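Local coordinates for protein DNA methyltransferase (Nicotiana tabacum, PDB 4ONQ) that probably methylates carbon 5 of cytosine in DNA, using S-adenosyl-L-methionine as methyl donor, through the DRM-type catalytic domain that makes up this chain, at residues N123-A128 with D180-L185; G187-H192 with G243-Y248. The protein carries 5 engineered substitutions. One frame throughout, in Å; residues are numbered along the deposited sequence.

Interaction 1. Residues N123-A128 with D180-L185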
ATOM      1  N   ASN A 123      -9.507 -10.421   3.469  1.00 39.94           N
ATOM      2  CA  ASN A 123      -9.669  -9.828   2.147  1.00 40.53           C
ATOM      3  C   ASN A 123      -9.030  -8.444   2.082  1.00 38.06           C
ATOM      4  O   ASN A 123      -8.447  -7.981   3.064  1.00 36.73           O
ATOM      5  CB  ASN A 123     -11.149  -9.756   1.776  1.00 50.75           C
ATOM      6  CG  ASN A 123     -11.746 -11.122   1.516  1.00 57.56           C
ATOM      7  OD1 ASN A 123     -11.078 -12.142   1.671  1.00 66.55           O
ATOM      8  ND2 ASN A 123     -13.012 -11.150   1.127  1.00 64.54           N
ATOM      9  N   CYS A 124      -9.126  -7.795   0.924  1.00 41.70           N
ATOM     10  CA  CYS A 124      -8.578  -6.452   0.746  1.00 40.01           C
ATOM     11  C   CYS A 124      -9.141  -5.513   1.805  1.00 36.61           C
ATOM     12  O   CYS A 124     -10.348  -5.496   2.050  1.00 51.58           O
ATOM     13  CB  CYS A 124      -8.890  -5.923  -0.659  1.00 46.29           C
ATOM     14  SG  CYS A 124      -8.022  -4.384  -1.099  1.00 62.40           S
ATOM     15  N   LEU A 125      -8.266  -4.750   2.449  1.00 35.63           N
ATOM     16  CA  LEU A 125      -8.699  -3.836   3.503  1.00 38.45           C
ATOM     17  C   LEU A 125      -9.323  -2.586   2.893  1.00 40.08           C
ATOM     18  O   LEU A 125      -8.670  -1.889   2.126  1.00 58.31           O
ATOM     19  CB  LEU A 125      -7.518  -3.445   4.387  1.00 41.98           C
ATOM     20  CG  LEU A 125      -6.725  -4.594   5.007  1.00 46.33           C
ATOM     21  CD1 LEU A 125      -5.481  -4.058   5.703  1.00 42.49           C
ATOM     22  CD2 LEU A 125      -7.586  -5.388   5.972  1.00 35.14           C
ATOM     23  N   GLN A 126     -10.582  -2.308   3.215  1.00 42.96           N
ATOM     24  CA  GLN A 126     -11.262  -1.142   2.645  1.00 44.49           C
ATOM     25  C   GLN A 126     -11.629  -0.067   3.664  1.00 49.91           C
ATOM     26  O   GLN A 126     -11.357  -0.199   4.858  1.00 56.27           O
ATOM     27  CB  GLN A 126     -12.499  -1.550   1.836  1.00 58.84           C
ATOM     28  CG  GLN A 126     -12.862  -3.007   1.930  1.00 70.20           C
ATOM     29  CD  GLN A 126     -13.106  -3.637   0.568  1.00 76.11           C
ATOM     30  OE1 GLN A 126     -13.214  -2.937  -0.439  1.00 70.74           O
ATOM     31  NE2 GLN A 126     -13.182  -4.967   0.534  1.00 79.42           N
ATOM     32  N   THR A 127     -12.270   0.986   3.174  1.00 45.30           N
ATOM     33  CA  THR A 127     -12.532   2.186   3.968  1.00 44.26           C
ATOM     34  C   THR A 127     -13.741   2.051   4.903  1.00 49.56           C
ATOM     35  O   THR A 127     -13.748   2.587   6.008  1.00 57.26           O
ATOM     36  CB  THR A 127     -12.699   3.428   3.057  1.00 48.11           C
ATOM     37  OG1 THR A 127     -13.758   3.198   2.119  1.00 53.11           O
ATOM     38  CG2 THR A 127     -11.420   3.686   2.282  1.00 52.17           C
ATOM     39  N   ALA A 128     -14.756   1.323   4.461  1.00 53.15           N
ATOM     40  CA  ALA A 128     -15.997   1.211   5.214  1.00 55.41           C
ATOM     41  C   ALA A 128     -15.935   0.062   6.209  1.00 60.19           C
ATOM     42  O   ALA A 128     -15.343  -0.979   5.928  1.00 72.15           O
ATOM     43  CB  ALA A 128     -17.178   1.025   4.262  1.00 37.39           C
ATOM     44  N   ASP A 180      -5.773   0.315  14.876  1.00 28.63           N
ATOM     45  CA  ASP A 180      -4.404  -0.144  15.158  1.00 28.76           C
ATOM     46  C   ASP A 180      -4.082  -1.469  14.442  1.00 36.44           C
ATOM     47  O   ASP A 180      -2.967  -1.669  13.945  1.00 44.86           O
ATOM     48  CB  ASP A 180      -4.121  -0.243  16.662  1.00 32.85           C
ATOM     49  CG  ASP A 180      -4.940  -1.319  17.344  1.00 47.01           C
ATOM     50  OD1 ASP A 180      -6.176  -1.312  17.183  1.00 43.37           O
ATOM     51  OD2 ASP A 180      -4.344  -2.177  18.036  1.00 56.55           O
ATOM     52  N   GLU A 181      -5.077  -2.351  14.365  1.00 30.86           N
ATOM     53  CA  GLU A 181      -4.927  -3.622  13.660  1.00 30.80           C
ATOM     54  C   GLU A 181      -4.704  -3.394  12.167  1.00 35.78           C
ATOM     55  O   GLU A 181      -3.833  -4.024  11.558  1.00 44.02           O
ATOM     56  CB  GLU A 181      -6.133  -4.529  13.913  1.00 28.73           C
ATOM     57  CG  GLU A 181      -6.349  -4.803  15.391  1.00 29.38           C
ATOM     58  CD  GLU A 181      -7.669  -5.498  15.717  1.00 42.99           C
ATOM     59  OE1 GLU A 181      -8.671  -5.331  14.979  1.00 32.71           O
ATOM     60  OE2 GLU A 181      -7.700  -6.214  16.739  1.00 51.65           O
ATOM     61  N   VAL A 182      -5.480  -2.482  11.584  1.00 27.64           N
ATOM     62  CA  VAL A 182      -5.314  -2.128  10.177  1.00 29.93           C
ATOM     63  C   VAL A 182      -3.927  -1.510   9.942  1.00 29.68           C
ATOM     64  O   VAL A 182      -3.237  -1.863   8.989  1.00 35.67           O
ATOM     65  CB  VAL A 182      -6.411  -1.146   9.688  1.00 33.51           C
ATOM     66  CG1 VAL A 182      -6.222  -0.821   8.210  1.00 27.17           C
ATOM     67  CG2 VAL A 182      -7.798  -1.713   9.938  1.00 27.53           C
ATOM     68  N   GLU A 183      -3.523  -0.606  10.830  1.00 32.60           N
ATOM     69  CA  GLU A 183      -2.206   0.015  10.765  1.00 32.08           C
ATOM     70  C   GLU A 183      -1.113  -1.031  10.717  1.00 40.32           C
ATOM     71  O   GLU A 183      -0.190  -0.941   9.905  1.00 39.53           O
ATOM     72  CB  GLU A 183      -1.969   0.912  11.974  1.00 27.80           C
ATOM     73  CG  GLU A 183      -2.585   2.291  11.867  1.00 27.81           C
ATOM     74  CD  GLU A 183      -2.492   3.056  13.171  1.00 38.53           C
ATOM     75  OE1 GLU A 183      -2.127   2.432  14.196  1.00 35.69           O
ATOM     76  OE2 GLU A 183      -2.782   4.274  13.170  1.00 31.66           O
ATOM     77  N   MET A 184      -1.208  -2.036  11.578  1.00 29.34           N
ATOM     78  CA  MET A 184      -0.152  -3.023  11.580  1.00 33.64           C
ATOM     79  C   MET A 184      -0.232  -3.950  10.369  1.00 33.57           C
ATOM     80  O   MET A 184       0.796  -4.370   9.846  1.00 36.86           O
ATOM     81  CB  MET A 184      -0.090  -3.783  12.899  1.00 34.08           C
ATOM     82  CG  MET A 184      -1.126  -4.834  13.074  1.00 57.66           C
ATOM     83  SD  MET A 184      -0.301  -6.403  13.310  1.00 62.18           S
ATOM     84  CE  MET A 184      -0.396  -7.081  11.668  1.00 30.30           C
ATOM     85  N   LEU A 185      -1.443  -4.244   9.904  1.00 33.16           N
ATOM     86  CA  LEU A 185      -1.592  -5.083   8.720  1.00 38.95           C
ATOM     87  C   LEU A 185      -0.960  -4.424   7.490  1.00 36.94           C
ATOM     88  O   LEU A 185      -0.402  -5.102   6.632  1.00 43.27           O
ATOM     89  CB  LEU A 185      -3.062  -5.408   8.459  1.00 28.25           C
ATOM     90  CG  LEU A 185      -3.703  -6.392   9.434  1.00 33.44           C
ATOM     91  CD1 LEU A 185      -5.187  -6.500   9.165  1.00 28.52           C
ATOM     92  CD2 LEU A 185      -3.029  -7.749   9.357  1.00 29.46           C
TER

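Interaction 2. Residues G187-H192 with G243-Y248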
ATOM      1  N   GLY A 187       1.591  -2.312   7.616  1.00 29.55           N
ATOM      2  CA  GLY A 187       3.010  -2.082   7.836  1.00 28.87           C
ATOM      3  C   GLY A 187       3.351  -0.711   8.400  1.00 37.27           C
ATOM      4  O   GLY A 187       4.499  -0.277   8.351  1.00 39.18           O
ATOM      5  N   PHE A 188       2.350  -0.024   8.936  1.00 29.06           N
ATOM      6  CA  PHE A 188       2.565   1.292   9.524  1.00 28.37           C
ATOM      7  C   PHE A 188       2.880   1.181  11.006  1.00 28.89           C
ATOM      8  O   PHE A 188       2.440   0.244  11.671  1.00 39.98           O
ATOM      9  CB  PHE A 188       1.346   2.193   9.293  1.00 27.91           C
ATOM     10  CG  PHE A 188       1.240   2.707   7.884  1.00 30.30           C
ATOM     11  CD1 PHE A 188       1.966   3.820   7.481  1.00 27.99           C
ATOM     12  CD2 PHE A 188       0.427   2.070   6.955  1.00 30.25           C
ATOM     13  CE1 PHE A 188       1.871   4.294   6.175  1.00 40.49           C
ATOM     14  CE2 PHE A 188       0.333   2.534   5.655  1.00 27.47           C
ATOM     15  CZ  PHE A 188       1.051   3.648   5.265  1.00 32.71           C
ATOM     16  N   PRO A 189       3.666   2.132  11.528  1.00 34.54           N
ATOM     17  CA  PRO A 189       3.926   2.123  12.969  1.00 34.29           C
ATOM     18  C   PRO A 189       2.644   2.407  13.734  1.00 36.23           C
ATOM     19  O   PRO A 189       1.763   3.098  13.228  1.00 40.01           O
ATOM     20  CB  PRO A 189       4.923   3.267  13.154  1.00 30.76           C
ATOM     21  CG  PRO A 189       4.685   4.172  11.984  1.00 33.65           C
ATOM     22  CD  PRO A 189       4.308   3.270  10.850  1.00 29.51           C
ATOM     23  N   LYS A 190       2.533   1.863  14.933  1.00 40.91           N
ATOM     24  CA  LYS A 190       1.319   2.028  15.713  1.00 38.69           C
ATOM     25  C   LYS A 190       1.097   3.482  16.116  1.00 39.50           C
ATOM     26  O   LYS A 190       2.033   4.161  16.557  1.00 31.49           O
ATOM     27  CB  LYS A 190       1.337   1.135  16.949  1.00 39.22           C
ATOM     28  CG  LYS A 190       0.102   1.304  17.799  1.00 43.08           C
ATOM     29  CD  LYS A 190       0.001   0.261  18.876  1.00 46.82           C
ATOM     30  CE  LYS A 190      -1.264   0.462  19.682  1.00 55.05           C
ATOM     31  NZ  LYS A 190      -1.550  -0.712  20.551  1.00 68.00           N
ATOM     32  N   ASN A 191      -0.153   3.920  15.965  1.00 33.90           N
ATOM     33  CA  ASN A 191      -0.607   5.284  16.249  1.00 33.40           C
ATOM     34  C   ASN A 191      -0.244   6.269  15.144  1.00 33.74           C
ATOM     35  O   ASN A 191      -0.407   7.479  15.298  1.00 35.48           O
ATOM     36  CB  ASN A 191      -0.140   5.792  17.624  1.00 34.03           C
ATOM     37  CG  ASN A 191      -0.805   5.057  18.780  1.00 34.59           C
ATOM     38  OD1 ASN A 191      -1.849   4.427  18.616  1.00 37.68           O
ATOM     39  ND2 ASN A 191      -0.201   5.140  19.955  1.00 41.73           N
ATOM     40  N   HIS A 192       0.228   5.733  14.022  1.00 31.70           N
ATOM     41  CA  HIS A 192       0.582   6.534  12.851  1.00 33.52           C
ATOM     42  C   HIS A 192      -0.541   7.478  12.450  1.00 36.00           C
ATOM     43  O   HIS A 192      -0.295   8.608  12.050  1.00 41.25           O
ATOM     44  CB  HIS A 192       0.890   5.621  11.669  1.00 29.02           C
ATOM     45  CG  HIS A 192       1.393   6.347  10.463  1.00 35.30           C
ATOM     46  ND1 HIS A 192       2.628   6.959  10.425  1.00 30.70           N
ATOM     47  CD2 HIS A 192       0.833   6.553   9.247  1.00 30.15           C
ATOM     48  CE1 HIS A 192       2.805   7.511   9.238  1.00 33.49           C
ATOM     49  NE2 HIS A 192       1.731   7.282   8.505  1.00 31.12           N
ATOM     50  N   GLY A 243       4.992   5.244   0.904  1.00 29.81           N
ATOM     51  CA  GLY A 243       6.286   5.220   0.245  1.00 34.66           C
ATOM     52  C   GLY A 243       7.418   5.646   1.162  1.00 41.96           C
ATOM     53  O   GLY A 243       8.431   4.956   1.278  1.00 51.15           O
ATOM     54  N   GLU A 244       7.231   6.784   1.823  1.00 35.96           N
ATOM     55  CA  GLU A 244       8.241   7.348   2.707  1.00 38.77           C
ATOM     56  C   GLU A 244       8.554   6.395   3.860  1.00 32.76           C
ATOM     57  O   GLU A 244       9.708   6.245   4.263  1.00 35.96           O
ATOM     58  CB  GLU A 244       7.778   8.711   3.237  1.00 31.39           C
ATOM     59  CG  GLU A 244       7.545   9.778   2.159  1.00 43.90           C
ATOM     60  CD  GLU A 244       6.182   9.678   1.469  1.00 55.24           C
ATOM     61  OE1 GLU A 244       5.588   8.580   1.450  1.00 62.72           O
ATOM     62  OE2 GLU A 244       5.704  10.706   0.942  1.00 60.16           O
ATOM     63  N   VAL A 245       7.519   5.741   4.374  1.00 38.16           N
ATOM     64  CA  VAL A 245       7.680   4.786   5.461  1.00 42.79           C
ATOM     65  C   VAL A 245       8.415   3.543   4.976  1.00 42.22           C
ATOM     66  O   VAL A 245       9.231   2.976   5.699  1.00 47.58           O
ATOM     67  CB  VAL A 245       6.320   4.403   6.081  1.00 35.50           C
ATOM     68  CG1 VAL A 245       6.473   3.264   7.079  1.00 29.78           C
ATOM     69  CG2 VAL A 245       5.700   5.613   6.755  1.00 32.51           C
ATOM     70  N   ALA A 246       8.129   3.131   3.746  1.00 36.28           N
ATOM     71  CA  ALA A 246       8.848   2.017   3.140  1.00 35.21           C
ATOM     72  C   ALA A 246      10.346   2.336   3.021  1.00 33.66           C
ATOM     73  O   ALA A 246      11.186   1.554   3.460  1.00 33.10           O
ATOM     74  CB  ALA A 246       8.254   1.674   1.781  1.00 31.18           C
ATOM     75  N   LEU A 247      10.675   3.488   2.440  1.00 32.72           N
ATOM     76  CA  LEU A 247      12.069   3.910   2.318  1.00 36.54           C
ATOM     77  C   LEU A 247      12.739   4.013   3.677  1.00 37.26           C
ATOM     78  O   LEU A 247      13.904   3.649   3.838  1.00 46.37           O
ATOM     79  CB  LEU A 247      12.166   5.259   1.610  1.00 33.72           C
ATOM     80  CG  LEU A 247      11.651   5.284   0.173  1.00 35.08           C
ATOM     81  CD1 LEU A 247      11.538   6.723  -0.315  1.00 34.58           C
ATOM     82  CD2 LEU A 247      12.567   4.464  -0.729  1.00 34.57           C
ATOM     83  N   TYR A 248      12.000   4.514   4.658  1.00 42.35           N
ATOM     84  CA  TYR A 248      12.544   4.684   5.999  1.00 34.00           C
ATOM     85  C   TYR A 248      12.843   3.345   6.659  1.00 35.87           C
ATOM     86  O   TYR A 248      13.884   3.173   7.292  1.00 41.97           O
ATOM     87  CB  TYR A 248      11.595   5.505   6.864  1.00 33.36           C
ATOM     88  CG  TYR A 248      11.966   5.531   8.327  1.00 40.50           C
ATOM     89  CD1 TYR A 248      12.991   6.345   8.790  1.00 40.97           C
ATOM     90  CD2 TYR A 248      11.283   4.745   9.249  1.00 37.78           C
ATOM     91  CE1 TYR A 248      13.328   6.377  10.131  1.00 43.31           C
ATOM     92  CE2 TYR A 248      11.609   4.772  10.591  1.00 37.15           C
ATOM     93  CZ  TYR A 248      12.631   5.593  11.027  1.00 47.37           C
ATOM     94  OH  TYR A 248      12.963   5.620  12.363  1.00 55.37           O
TER

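Interaction 1. Residues N123-A128 with D180-L185
Leu125 reaches out of an irregular loop and lays its branched end against Val182 and Leu185, two residues one turn apart along helix 179-186. Its CD1 methyl does much of the work: it lies 3.9 Å from CB of Leu185 and 4.2 Å from CG1 of Val182, so one methyl spans the step between successive turns. The second branch is turned to the end of the neighbouring leucine, where CD2 of Leu125 meets CD1 of Leu185 at 4.1 Å. The two leucine side chains are set nearly perpendicular. Those of Leu125 and Val182, by contrast, run antiparallel, their ends overlapping methyl to methyl. On the helix, chi1 of -179° sets CG1 of Val182 anti to its backbone N, and this is the branch that meets the loop.

A single leucine side chain carries the contact from the loop side. All three residues are buried, no hydrogen bond passes between the two segments, and more than half of the 126 Å² buried between them belongs to Leu125. The backbones stay well apart, with CA of Leu125 7.7 Å from CA of Val182, and apolar side chains bridge the interval.

The loop 123-128 runs between helix 107-110 and helix 132-143, and Leu125 also packs on Leu177, just ahead of helix 179-186. Farther round, Val182 rests on Leu207 of helix 200-208 and Leu185 on Ala105 of helix 102-105, which places the leucine cluster where a loop and three helices come together.

Interaction 2. Residues G187-H192 with G243-Y248
Val245 gives up 71 Å² of the 128 Å² buried here, acting as a single projection from helix 242-249 into the loop that follows helix 179-186. The two methyls meet different parts of the loop. With chi1 at 172°, CG1 stands anti to the backbone N and CG2 anti to the carbonyl carbon, which sends them to separate partners. CG2 approaches CE1 of Phe188 at 4.1 Å, the valine coming in roughly square to the phenylalanine side chain, and lies 4.3 Å from CE1 of His192. CG1 is 4.2 Å from the carbonyl O of Gly187 and 4.3 Å from CD of Pro189.

Phe188 comes within reach through the far part of its ring, since its CB does not aim straight at the helix. Its CD1 lies 3.4 Å above one face of the His192 imidazole, near the rim, and both rings line the side where CG2 enters. Gly187, with positive phi, ends helix 179-186 in a Schellman motif, and a type II turn from Pro189 to His192 folds the chain back. NE2 of His192 is hydrogen-bonded to the carbonyl O of Ile240.

Helix 242-249 is the crossover of a beta-alpha-beta unit joining parallel strands 231-236 and 254-260; Val213 of helix 213-220 and Trp273 of helix 264-276 pack against Val245.

Overall arrangement
The two contacts follow one another along the chain, their centres 14 Å apart, and helix 179-186 connects them. Interaction 1 uses one side of this helix, while Glu183 serves the link to interaction 2: its carbonyl O probably accepts a hydrogen bond from N of Phe188 at 2.9 Å, and its OE1 one from N of Asn191 at 3.0 Å. Glu183 also forms a salt bridge with Arg203. The pair thus joins loop 123-128, by way of helix 179-186, to helix 242-249 beside the parallel strands of the Rossmann-like sheet. Sinefungin lies about 5 Å from the side chain of Phe188 but about 11 Å from that of Val182, so interaction 2 is nearer the sinefungin pocket, presumably that of the methyl donor. The predicted active-site Cys316 belongs to the unmodelled residues 316-335.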